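Local coordinates for dihydroorotate dehydrogenase (PDB 6UY4), which probably oxidises (S)-dihydroorotate to orotate with a quinone as electron acceptor, using bound FMN, in de novo pyrimidine synthesis, at residues Leu240-Asp245 with Thr312-Lys317. Sequence-based numbering, arbitrary orientation.
Sequences LKISPD and TDCLRK. With FMN (flavin mononucleotide), chain G.
Cys314, on helix 305-321, meets the C-terminal end of strand 238-242 and the turn after it mainly through its sulfur. Cys314 SG lies anti to the backbone N (chi1 180°), which carries it off the helix toward Pro244, 4.0 Å from Pro244 CA. Cys314 SG also sits 4.3 Å from Ile242 CD1, the end of the longer branch of that side chain, and lies near Ser243 O. Pro244 CB and Cys314 CB approach to 4.5 Å. The contact is buried and mostly apolar; Ile270 of the neighbouring strand 267-270 also touches Cys314, and Leu251 and Ile254 of helix 248-259 pack on Ile242.

The polar interactions lie within each segment or reach outward. Asp245 N gives a weak hydrogen bond to Ser243 OG, and Asp245 is tied to Lys310 on the same helix as Cys314 by a salt bridge. On the helix surface Arg316 NH1 forms a salt bridge with Asp313 OD1 at 2.9 Å, the oxygen in plane at the guanidinium edge, though the bent N-H (120°) makes the hydrogen bond weak.

Lys241 turns to the cofactor instead. From a fully extended chain Lys241 NZ donates hydrogen bonds to FMN O2 (3.1 Å), N1 and, on the ribityl chain, O3' (3.0 Å), with a weaker one to O2'. An ammonium beside N1 and O2 would probably stabilise negative charge there on the reduced flavin.

The contact thus joins a helix outside the TIM-type barrel to the C-terminal end of one of its parallel strands. Its chemistry divides the segment: Ile242 and, in the following loop, Pro244 make a loose, nonpolar seam with the helix, while Lys241 serves the flavin.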
loop_
_atom_site.group_PDB
_atom_site.type_symbol
_atom_site.label_atom_id
_atom_site.label_comp_id
_atom_site.label_asym_id
_atom_site.label_seq_id
_atom_site.Cartn_x
_atom_site.Cartn_y
_atom_site.Cartn_z
ATOM N N LEU A 240 -1.921 7.990 7.642
ATOM C CA LEU A 240 -0.827 8.667 6.960
ATOM C C LEU A 240 0.233 7.639 6.596
ATOM O O LEU A 240 0.784 6.972 7.479
ATOM C CB LEU A 240 -0.234 9.768 7.840
ATOM C CG LEU A 240 0.346 10.977 7.112
ATOM C CD1 LEU A 240 -0.718 11.632 6.245
ATOM C CD2 LEU A 240 0.927 11.976 8.102
ATOM N N LYS A 241 0.518 7.510 5.303
ATOM C CA LYS A 241 1.494 6.552 4.802
ATOM C C LYS A 241 2.782 7.291 4.461
ATOM O O LYS A 241 2.767 8.236 3.664
ATOM C CB LYS A 241 0.951 5.812 3.582
ATOM C CG LYS A 241 1.847 4.698 3.075
ATOM C CD LYS A 241 1.149 3.903 1.985
ATOM C CE LYS A 241 2.016 2.761 1.490
ATOM N NZ LYS A 241 1.311 1.950 0.458
ATOM N N ILE A 242 3.889 6.861 5.057
ATOM C CA ILE A 242 5.162 7.552 4.927
ATOM C C ILE A 242 6.148 6.662 4.177
ATOM O O ILE A 242 5.884 5.493 3.895
ATOM C CB ILE A 242 5.734 7.969 6.295
ATOM C CG1 ILE A 242 6.168 6.732 7.084
ATOM C CG2 ILE A 242 4.708 8.772 7.079
ATOM C CD1 ILE A 242 6.830 7.050 8.401
ATOM N N SER A 243 7.305 7.236 3.859
ATOM C CA SER A 243 8.458 6.673 3.176
ATOM C C SER A 243 9.505 6.215 4.183
ATOM O O SER A 243 9.689 6.857 5.223
ATOM C CB SER A 243 9.079 7.704 2.232
ATOM O OG SER A 243 10.263 7.209 1.634
ATOM N N PRO A 244 10.203 5.110 3.909
ATOM C CA PRO A 244 11.255 4.648 4.823
ATOM C C PRO A 244 12.568 5.403 4.693
ATOM O O PRO A 244 13.512 5.097 5.431
ATOM C CB PRO A 244 11.429 3.179 4.416
ATOM C CG PRO A 244 11.110 3.174 2.962
ATOM C CD PRO A 244 10.019 4.195 2.769
ATOM N N ASP A 245 12.657 6.374 3.787
ATOM C CA ASP A 245 13.893 7.098 3.530
ATOM C C ASP A 245 13.989 8.407 4.300
ATOM O O ASP A 245 14.958 9.149 4.112
ATOM C CB ASP A 245 14.038 7.366 2.030
ATOM C CG ASP A 245 13.995 6.094 1.209
ATOM O OD1 ASP A 245 14.450 5.047 1.716
ATOM O OD2 ASP A 245 13.503 6.138 0.061
ATOM N N THR A 312 11.046 -2.238 8.272
ATOM C CA THR A 312 10.743 -2.696 9.625
ATOM C C THR A 312 11.423 -1.814 10.665
ATOM O O THR A 312 10.810 -1.438 11.671
ATOM C CB THR A 312 11.166 -4.156 9.799
ATOM O OG1 THR A 312 10.503 -4.966 8.821
ATOM C CG2 THR A 312 10.801 -4.653 11.191
ATOM N N ASP A 313 12.697 -1.477 10.440
ATOM C CA ASP A 313 13.399 -0.576 11.350
ATOM C C ASP A 313 12.695 0.770 11.441
ATOM O O ASP A 313 12.538 1.324 12.537
ATOM C CB ASP A 313 14.847 -0.390 10.899
ATOM C CG ASP A 313 15.690 -1.633 11.111
ATOM O OD1 ASP A 313 15.374 -2.420 12.030
ATOM O OD2 ASP A 313 16.676 -1.814 10.365
ATOM N N CYS A 314 12.261 1.310 10.299
ATOM C CA CYS A 314 11.510 2.561 10.307
ATOM C C CYS A 314 10.230 2.424 11.117
ATOM O O CYS A 314 9.868 3.327 11.881
ATOM C CB CYS A 314 11.198 2.994 8.876
ATOM S SG CYS A 314 10.263 4.534 8.745
ATOM N N LEU A 315 9.536 1.293 10.970
ATOM C CA LEU A 315 8.343 1.034 11.770
ATOM C C LEU A 315 8.681 0.995 13.255
ATOM O O LEU A 315 7.977 1.588 14.080
ATOM C CB LEU A 315 7.697 -0.281 11.334
ATOM C CG LEU A 315 6.559 -0.800 12.214
ATOM C CD1 LEU A 315 5.348 0.112 12.113
ATOM C CD2 LEU A 315 6.195 -2.231 11.848
ATOM N N ARG A 316 9.761 0.295 13.611
ATOM C CA ARG A 316 10.165 0.213 15.009
ATOM C C ARG A 316 10.504 1.587 15.574
ATOM O O ARG A 316 10.309 1.832 16.771
ATOM C CB ARG A 316 11.353 -0.742 15.153
ATOM C CG ARG A 316 11.714 -1.082 16.591
ATOM C CD ARG A 316 12.804 -2.145 16.667
ATOM N NE ARG A 316 12.376 -3.427 16.112
ATOM C CZ ARG A 316 12.816 -3.930 14.962
ATOM N NH1 ARG A 316 13.707 -3.262 14.242
ATOM N NH2 ARG A 316 12.370 -5.103 14.535
ATOM N N LYS A 317 10.997 2.499 14.733
ATOM C CA LYS A 317 11.260 3.861 15.188
ATOM C C LYS A 317 9.960 4.617 15.435
ATOM O O LYS A 317 9.776 5.225 16.495
ATOM C CB LYS A 317 12.124 4.605 14.168
ATOM C CG LYS A 317 13.580 4.168 14.125
ATOM C CD LYS A 317 14.378 5.031 13.156
ATOM C CE LYS A 317 15.851 4.654 13.153
HETATM N N1 FMN G . 1.631 2.630 -2.648
HETATM C C2 FMN G . 0.673 3.620 -2.550
HETATM O O2 FMN G . 0.465 4.170 -1.470
HETATM N N3 FMN G . -0.053 3.996 -3.662
HETATM C C4 FMN G . 0.175 3.385 -4.877
HETATM O O4 FMN G . -0.473 3.720 -5.868
HETATM C C4A FMN G . 1.138 2.388 -4.981
HETATM N N5 FMN G . 1.371 1.774 -6.193
HETATM C C5A FMN G . 2.324 0.782 -6.294
HETATM C C6 FMN G . 2.552 0.166 -7.519
HETATM C C7 FMN G . 3.512 -0.832 -7.630
HETATM C C7M FMN G . 3.755 -1.492 -8.956
HETATM C C8 FMN G . 4.246 -1.215 -6.512
HETATM C C8M FMN G . 5.284 -2.293 -6.628
HETATM C C9 FMN G . 4.018 -0.597 -5.287
HETATM C C9A FMN G . 3.056 0.402 -5.172
HETATM N N10 FMN G . 2.820 1.020 -3.956
HETATM C C10 FMN G . 1.866 2.012 -3.860
HETATM C "C1'" FMN G . 3.598 0.634 -2.733
HETATM C "C2'" FMN G . 2.923 -0.528 -2.014
HETATM O "O2'" FMN G . 1.581 -0.203 -1.733
HETATM C "C3'" FMN G . 3.635 -0.844 -0.706
HETATM O "O3'" FMN G . 3.764 0.335 0.058
HETATM C "C4'" FMN G . 5.016 -1.452 -0.929
HETATM O "O4'" FMN G . 5.095 -2.066 -2.198
HETATM C "C5'" FMN G . 5.267 -2.493 0.149
HETATM O "O5'" FMN G . 6.401 -3.265 -0.154
HETATM P P FMN G . 6.208 -4.832 -0.453
HETATM O O1P FMN G . 7.571 -5.439 -0.674
HETATM O O2P FMN G . 5.504 -5.505 0.701
HETATM O O3P FMN G . 5.391 -4.984 -1.710
#